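Local coordinates for protein malic enzyme (Entamoeba histolytica, PDB 3NV9) that probably catalyses the oxidative decarboxylation of malate to pyruvate with NAD or NADP as electron acceptor, at residues E219-F224 with K247-D252; S229-C234 with V297-S302; S256-R261 with T279-K284. All blocks are in the same frame, centred on the assembly; numbering follows the deposited sequence.

Interaction 1: residues E219-F224 with K247-D252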
# COMPACT_ATOMS: atom_id res chain seq x y z
N GLU A 219 13.87 -16.29 40.15
CA GLU A 219 13.86 -17.52 40.93
C GLU A 219 13.08 -18.66 40.24
O GLU A 219 12.94 -19.75 40.82
CB GLU A 219 13.39 -17.27 42.38
CG GLU A 219 14.35 -16.28 43.22
CD GLU A 219 15.85 -16.78 43.37
OE1 GLU A 219 16.05 -17.95 43.83
OE2 GLU A 219 16.82 -16.01 43.05
N CYS A 220 12.61 -18.41 39.00
CA CYS A 220 11.90 -19.42 38.17
C CYS A 220 12.72 -20.27 37.19
O CYS A 220 13.48 -19.76 36.39
CB CYS A 220 10.77 -18.78 37.39
SG CYS A 220 9.50 -18.12 38.44
N ARG A 221 12.50 -21.57 37.22
CA ARG A 221 13.07 -22.39 36.20
C ARG A 221 12.17 -22.32 34.95
O ARG A 221 10.97 -22.64 34.98
CB ARG A 221 13.25 -23.84 36.71
CG ARG A 221 14.35 -24.05 37.80
CD ARG A 221 14.61 -25.59 38.01
NE ARG A 221 15.04 -26.15 36.73
CZ ARG A 221 14.34 -26.99 35.97
NH1 ARG A 221 13.16 -27.47 36.35
NH2 ARG A 221 14.82 -27.33 34.79
N MET A 222 12.77 -21.94 33.84
CA MET A 222 12.01 -21.79 32.60
C MET A 222 12.54 -22.71 31.49
O MET A 222 13.74 -22.67 31.20
CB MET A 222 12.05 -20.34 32.18
CG MET A 222 11.45 -19.41 33.24
SD MET A 222 11.46 -17.77 32.56
CE MET A 222 11.16 -16.77 34.06
N VAL A 223 11.64 -23.53 30.91
CA VAL A 223 11.98 -24.37 29.74
C VAL A 223 11.35 -23.84 28.42
O VAL A 223 10.12 -23.74 28.33
CB VAL A 223 11.51 -25.83 29.93
CG1 VAL A 223 11.91 -26.71 28.69
CG2 VAL A 223 12.07 -26.41 31.23
N PHE A 224 12.18 -23.55 27.42
CA PHE A 224 11.73 -23.12 26.11
C PHE A 224 11.76 -24.22 25.03
O PHE A 224 12.82 -24.74 24.72
CB PHE A 224 12.57 -21.94 25.65
CG PHE A 224 12.39 -20.71 26.51
CD1 PHE A 224 13.02 -20.61 27.75
CD2 PHE A 224 11.63 -19.63 26.05
CE1 PHE A 224 12.87 -19.43 28.56
CE2 PHE A 224 11.48 -18.44 26.82
CZ PHE A 224 12.08 -18.35 28.09
N LYS A 247 18.98 -20.72 35.15
CA LYS A 247 17.78 -21.50 35.47
C LYS A 247 16.92 -21.82 34.22
O LYS A 247 15.81 -22.33 34.34
CB LYS A 247 16.91 -20.75 36.50
CG LYS A 247 17.56 -20.49 37.88
CD LYS A 247 16.43 -20.29 38.92
CE LYS A 247 16.91 -19.75 40.29
NZ LYS A 247 17.62 -18.44 40.14
N ILE A 248 17.47 -21.50 33.05
CA ILE A 248 16.75 -21.51 31.76
C ILE A 248 17.28 -22.62 30.81
O ILE A 248 18.49 -22.73 30.62
CB ILE A 248 16.89 -20.10 31.09
CG1 ILE A 248 15.86 -19.13 31.67
CG2 ILE A 248 16.67 -20.15 29.60
CD1 ILE A 248 16.02 -17.77 31.14
N VAL A 249 16.40 -23.43 30.22
CA VAL A 249 16.86 -24.29 29.14
C VAL A 249 16.05 -24.04 27.86
O VAL A 249 14.81 -24.14 27.90
CB VAL A 249 16.58 -25.80 29.39
CG1 VAL A 249 17.57 -26.65 28.62
CG2 VAL A 249 16.44 -26.15 30.83
N MET A 250 16.74 -23.82 26.74
CA MET A 250 16.09 -23.93 25.41
C MET A 250 16.33 -25.28 24.64
O MET A 250 17.44 -25.81 24.64
CB MET A 250 16.46 -22.73 24.57
CG MET A 250 16.00 -22.78 23.16
SD MET A 250 15.79 -21.10 22.57
CE MET A 250 17.33 -20.63 21.88
N PHE A 251 15.31 -25.83 23.97
CA PHE A 251 15.52 -27.01 23.09
C PHE A 251 15.29 -26.70 21.60
O PHE A 251 14.33 -26.01 21.24
CB PHE A 251 14.65 -28.20 23.48
CG PHE A 251 14.95 -28.75 24.85
CD1 PHE A 251 14.57 -28.04 26.02
CD2 PHE A 251 15.57 -30.01 25.00
CE1 PHE A 251 14.85 -28.57 27.31
CE2 PHE A 251 15.83 -30.57 26.31
CZ PHE A 251 15.48 -29.85 27.44
N ASP A 252 16.18 -27.20 20.73
CA ASP A 252 15.89 -27.23 19.31
C ASP A 252 15.51 -28.67 18.88
O ASP A 252 15.22 -29.51 19.75
CB ASP A 252 17.05 -26.63 18.52
CG ASP A 252 18.27 -27.49 18.55
OD1 ASP A 252 18.17 -28.59 19.13
OD2 ASP A 252 19.30 -27.06 18.02
O HOH W 1 19.12 -17.76 43.20
O HOH W 2 15.97 -24.97 34.11
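The beta-alpha-beta unit formed by strand 222-225, helix 229-240 and strand 248-252 brings Met222, Val223 and Phe224 alongside Ile248, Val249 and Met250 as two parallel strands whose axes approach to 4.7 Å. Four backbone bonds join them: Met222 N donates to Lys247 O, Met222 O accepts from Val249 N, Phe224 N donates to Val249 O at 2.7 Å, and Phe251 N donates to Phe224 O at 2.8 Å. The bonding atoms of strand 222-225 thus belong to every second residue, and Val223 turns its own N and O to strand 297-300.

This is the Rossmann-type core of the NAD-binding domain, where a helix links neighbouring parallel strands and helices cover both faces of the sheet. On the face of helix 229-240, Ile248 CG2 lies 4.0 Å from Phe224 CE1, while Met222 CB touches Ile248 CG1. The Phe224 ring has CG anti to its carbonyl carbon (chi1 -65°) and turns its edge to Val249 O. On the other face, under helix 288-292, Val223 CG1 meets Phe251 CE1 at 3.7 Å, and the rim of that ring faces Phe224 O.

Polarity gathers where the strands begin. Lys247 lays its aliphatic chain along the backbone of Glu219 and Cys220, its CB 3.6 Å from Cys220 O. A bend at the last torsion (chi4 58°) leads NZ to His218 O and Asp244, while Glu219 OE2 stands 3.9 Å from NZ in a long salt bridge, with a water joining the two, weakly on the lysine side. The Arg221 guanidinium bonds Ala291 O, and a water 2.7 Å from Lys247 O reaches Arg221 NH2 weakly.

Interaction 2: residues S229-C234 with V297-S302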
# COMPACT_ATOMS: atom_id res chain seq x y z
N SER A 229 12.81 -18.07 15.72
CA SER A 229 13.15 -16.65 15.87
C SER A 229 12.32 -16.01 16.96
O SER A 229 12.82 -15.17 17.68
CB SER A 229 13.01 -15.88 14.58
OG SER A 229 11.64 -15.72 14.26
N SER A 230 11.06 -16.43 17.10
CA SER A 230 10.21 -15.97 18.25
C SER A 230 10.74 -16.39 19.62
O SER A 230 10.95 -15.56 20.47
CB SER A 230 8.75 -16.40 18.11
OG SER A 230 8.20 -15.81 16.95
N ASN A 231 10.92 -17.69 19.81
CA ASN A 231 11.36 -18.21 21.08
C ASN A 231 12.70 -17.66 21.57
O ASN A 231 12.88 -17.35 22.77
CB ASN A 231 11.36 -19.74 21.06
CG ASN A 231 10.35 -20.32 22.01
OD1 ASN A 231 9.44 -19.62 22.46
ND2 ASN A 231 10.52 -21.59 22.37
N THR A 232 13.63 -17.55 20.63
CA THR A 232 14.96 -16.99 20.81
C THR A 232 14.84 -15.57 21.38
O THR A 232 15.55 -15.21 22.33
CB THR A 232 15.70 -16.98 19.42
OG1 THR A 232 16.41 -18.20 19.24
CG2 THR A 232 16.68 -15.89 19.28
N THR A 233 13.96 -14.76 20.78
CA THR A 233 13.80 -13.37 21.19
C THR A 233 13.06 -13.29 22.51
O THR A 233 13.35 -12.41 23.31
CB THR A 233 13.13 -12.52 20.13
OG1 THR A 233 13.68 -12.85 18.84
CG2 THR A 233 13.32 -11.03 20.41
N CYS A 234 12.15 -14.25 22.74
CA CYS A 234 11.39 -14.37 24.00
C CYS A 234 12.34 -14.59 25.15
O CYS A 234 12.23 -13.93 26.17
CB CYS A 234 10.34 -15.46 23.97
SG CYS A 234 8.92 -15.03 22.93
N VAL A 297 7.87 -22.51 34.36
CA VAL A 297 7.43 -21.89 33.14
C VAL A 297 7.88 -22.80 31.98
O VAL A 297 9.00 -23.33 31.97
CB VAL A 297 8.04 -20.44 33.01
CG1 VAL A 297 7.72 -19.76 31.68
CG2 VAL A 297 7.60 -19.55 34.20
N LEU A 298 6.97 -22.99 31.02
CA LEU A 298 7.20 -23.77 29.83
C LEU A 298 6.63 -22.92 28.73
O LEU A 298 5.42 -22.54 28.79
CB LEU A 298 6.43 -25.10 29.90
CG LEU A 298 6.39 -26.05 28.67
CD1 LEU A 298 7.75 -26.10 28.04
CD2 LEU A 298 5.91 -27.49 29.05
N ILE A 299 7.48 -22.62 27.76
CA ILE A 299 7.10 -21.71 26.68
C ILE A 299 7.45 -22.35 25.32
O ILE A 299 8.65 -22.64 25.07
CB ILE A 299 7.81 -20.32 26.83
CG1 ILE A 299 7.38 -19.59 28.10
CG2 ILE A 299 7.54 -19.45 25.66
CD1 ILE A 299 8.00 -18.14 28.22
N SER A 300 6.43 -22.58 24.50
CA SER A 300 6.60 -23.06 23.12
C SER A 300 5.93 -22.18 22.05
O SER A 300 4.78 -21.75 22.23
CB SER A 300 6.06 -24.49 22.98
OG SER A 300 6.35 -24.99 21.67
N LEU A 301 6.66 -21.97 20.96
CA LEU A 301 6.18 -21.38 19.69
C LEU A 301 6.87 -22.11 18.54
O LEU A 301 7.69 -21.55 17.79
CB LEU A 301 6.43 -19.88 19.60
CG LEU A 301 5.24 -19.14 18.96
CD1 LEU A 301 5.36 -17.62 19.05
CD2 LEU A 301 4.94 -19.61 17.47
N SER A 302 6.55 -23.39 18.44
CA SER A 302 7.06 -24.26 17.41
C SER A 302 6.50 -23.76 16.08
O SER A 302 5.29 -23.80 15.86
CB SER A 302 6.59 -25.69 17.72
OG SER A 302 6.62 -26.53 16.57
O HOH W 3 9.94 -19.75 17.80
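The flat carboxamide of Asn231, in the first turn of helix 229-240, is thrust at the end of strand 297-300 and meets Ile299 with both its heteroatoms. ND2 gives a weak hydrogen bond of 3.4 Å to Ile299 O, nearly straight at 165°, whereas OD1 sits 3.7 Å from the Ile299 methyl CG2 and 3.9 Å from Leu301 N. The side chain leans in with chi1 at -114°, away from the staggered values. The stronger partner of ND2 is Gly226 O, in the glycine-rich turn between strand 222-225 and the helix, so the amide nitrogen ties that turn to the neighbouring strand.

A second, water-mediated link runs beside the amide. One water accepts from Asn231 N at 3.0 Å and donates to Leu301 O at 2.9 Å, using a backbone N-H that, so near the helix start, has no carbonyl of an earlier turn to bind. In a Rossmann-type domain the helix after the first strand of the sheet points its N-terminus toward the cofactor cleft; a water at the glycine-rich turn is a recurrent feature of such domains, and this one may correspond to it.

Apolar contact completes the junction: Leu301 CD1 reaches Ser230 CB at 3.7 Å, and both side chains also touch Thr198 of helix 193-213. Ser230 OG hydrogen-bonds Asp194 O, outside the contact.

Asn231 OD1 is buried here with no hydrogen-bonding partner in the model, against a methyl group. The polar links between helix start and strand end are therefore one weak direct bond and a water bridge, both supplied by Asn231.

Interaction 3: residues S256-R261 with T279-K284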
# COMPACT_ATOMS: atom_id res chain seq x y z
N SER A 256 18.80 -30.15 23.86
CA SER A 256 18.99 -28.88 24.58
C SER A 256 20.15 -28.07 24.07
O SER A 256 21.04 -28.59 23.42
CB SER A 256 19.04 -29.04 26.10
OG SER A 256 20.30 -29.47 26.58
N LEU A 257 20.07 -26.77 24.30
CA LEU A 257 21.12 -25.86 23.96
C LEU A 257 22.00 -25.71 25.22
O LEU A 257 21.50 -25.66 26.37
CB LEU A 257 20.56 -24.52 23.49
CG LEU A 257 20.20 -24.35 22.01
CD1 LEU A 257 19.07 -25.30 21.63
CD2 LEU A 257 19.85 -22.90 21.64
N HIS A 258 23.31 -25.70 24.97
CA HIS A 258 24.36 -25.74 26.01
C HIS A 258 25.68 -25.49 25.29
O HIS A 258 25.71 -25.46 24.06
CB HIS A 258 24.34 -27.07 26.78
CG HIS A 258 24.53 -28.30 25.93
ND1 HIS A 258 25.65 -28.52 25.14
CD2 HIS A 258 23.75 -29.40 25.76
CE1 HIS A 258 25.54 -29.68 24.52
NE2 HIS A 258 24.40 -30.24 24.88
N ASN A 259 26.76 -25.28 26.05
CA ASN A 259 28.05 -24.90 25.45
C ASN A 259 28.79 -26.01 24.69
O ASN A 259 29.82 -25.74 24.10
CB ASN A 259 28.99 -24.17 26.45
CG ASN A 259 29.44 -25.07 27.61
OD1 ASN A 259 29.46 -26.29 27.51
ND2 ASN A 259 29.81 -24.43 28.72
N GLY A 260 28.24 -27.23 24.70
CA GLY A 260 28.78 -28.35 23.91
C GLY A 260 28.12 -28.64 22.54
O GLY A 260 28.21 -29.77 22.00
N ARG A 261 27.45 -27.62 21.99
CA ARG A 261 26.83 -27.70 20.66
C ARG A 261 27.77 -27.14 19.59
O ARG A 261 27.68 -25.96 19.21
CB ARG A 261 25.45 -27.00 20.64
CG ARG A 261 24.36 -27.56 21.60
CD ARG A 261 23.77 -28.91 21.17
NE ARG A 261 23.17 -28.85 19.84
CZ ARG A 261 21.86 -28.81 19.59
NH1 ARG A 261 20.98 -28.82 20.59
NH2 ARG A 261 21.42 -28.76 18.34
N THR A 279 25.25 -19.13 27.68
CA THR A 279 24.75 -18.47 28.92
C THR A 279 23.67 -19.23 29.70
O THR A 279 23.35 -18.89 30.84
CB THR A 279 24.18 -17.06 28.58
OG1 THR A 279 23.22 -17.18 27.52
CG2 THR A 279 25.28 -16.12 28.12
N THR A 280 23.10 -20.27 29.11
CA THR A 280 21.93 -20.92 29.73
C THR A 280 22.21 -22.37 30.03
O THR A 280 23.24 -22.90 29.60
CB THR A 280 20.65 -20.78 28.85
OG1 THR A 280 20.84 -21.40 27.55
CG2 THR A 280 20.30 -19.28 28.66
N ASN A 281 21.31 -23.00 30.79
CA ASN A 281 21.26 -24.47 30.92
C ASN A 281 22.62 -25.07 31.30
O ASN A 281 23.15 -25.93 30.56
CB ASN A 281 20.75 -25.06 29.59
CG ASN A 281 20.73 -26.58 29.58
OD1 ASN A 281 20.33 -27.23 30.54
ND2 ASN A 281 21.12 -27.15 28.46
N PRO A 282 23.22 -24.61 32.44
CA PRO A 282 24.55 -25.04 32.88
C PRO A 282 24.58 -26.55 33.00
O PRO A 282 25.51 -27.16 32.52
CB PRO A 282 24.69 -24.41 34.28
CG PRO A 282 23.73 -23.25 34.25
CD PRO A 282 22.55 -23.84 33.51
N SER A 283 23.53 -27.09 33.60
CA SER A 283 23.21 -28.53 33.72
C SER A 283 23.23 -29.48 32.46
O SER A 283 23.22 -30.70 32.61
CB SER A 283 21.84 -28.60 34.40
OG SER A 283 21.53 -29.91 34.77
N LYS A 284 23.24 -28.94 31.24
CA LYS A 284 23.20 -29.78 30.03
C LYS A 284 22.04 -30.77 29.96
O LYS A 284 22.25 -31.92 29.60
CB LYS A 284 24.49 -30.59 29.87
CG LYS A 284 25.42 -30.10 28.78
CD LYS A 284 26.28 -28.94 29.21
CE LYS A 284 27.65 -29.05 28.54
NZ LYS A 284 28.69 -28.44 29.40
O HOH W 4 26.17 -25.51 29.18
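Asn281 ND2 donates to Leu257 O at 2.6 Å, the shortest polar contact between the two loops. The bond is fairly straight at 164° and lies close to the Asn281 amide plane, but the donor stands 38° out of the Leu257 carbonyl plane, so no lone pair is directly addressed. The same nitrogen reaches Ser256 OG weakly, and that hydroxyl also bonds Phe285 O; Asn281 OD1 takes Phe285 N. With both ends engaged, the amide cannot easily flip. Farther out, Lys284 NZ gives a 3.0 Å hydrogen bond to Asn259 OD1. A water, accepting from Asn259 N and donating weakly to Asn281 O, adds an indirect bridge.

Both loops are built on type I beta turns, His258 to Arg261 and Asn281 to Lys284, the second closed by Lys284 N to Asn281 O at 3.1 Å. The first leads from edge strand 255-256 of the Rossmann-type sheet into helix 262-266, with Arg261 at the N-cap position; the second follows helix 271-279.

Packing centres on the imidazole of His258. Its ND1 accepts the Gly260 N-H at 2.9 Å in the ring plane, which fixes the ring's rotation and suggests that ND1 carries no proton. Arg261 CG covers one face. Over the opposite face runs Lys284, its CG 3.7 Å from the His258 ring centroid in a CH-pi contact, the two side chains crossing at about a right angle. Bends at chi2 and chi3 then carry the lysine chain past His258 CB, 3.6 Å from Lys284 CD, to Asn259. The Arg261 guanidinium is held by polar partners: NH1 binds Ser256 O at 2.8 Å, while NH2 forms salt bridges with Asp252 and Asp263.

Overall arrangement
Interactions 1 and 2 belong to the buried part of one Rossmann-type sheet and share strand neighbours: Val223 hydrogen-bonds Val297 and Ile299, joining the two contacts directly. Interaction 1 relies on regular backbone bonds and apolar faces, whereas interaction 2, where a helix start meets a strand end, uses an amide and a water. Interaction 3 lies farther out, partly at the surface, and exchanges sheet pairing for side-chain bonds and a histidine covered by a lysine chain in a CH-pi contact. It is fastened to interaction 1 through Met250 O with Leu257 N and the Asp252-Arg261 salt bridge, yet does not touch interaction 2, their centres being about 16 Å apart.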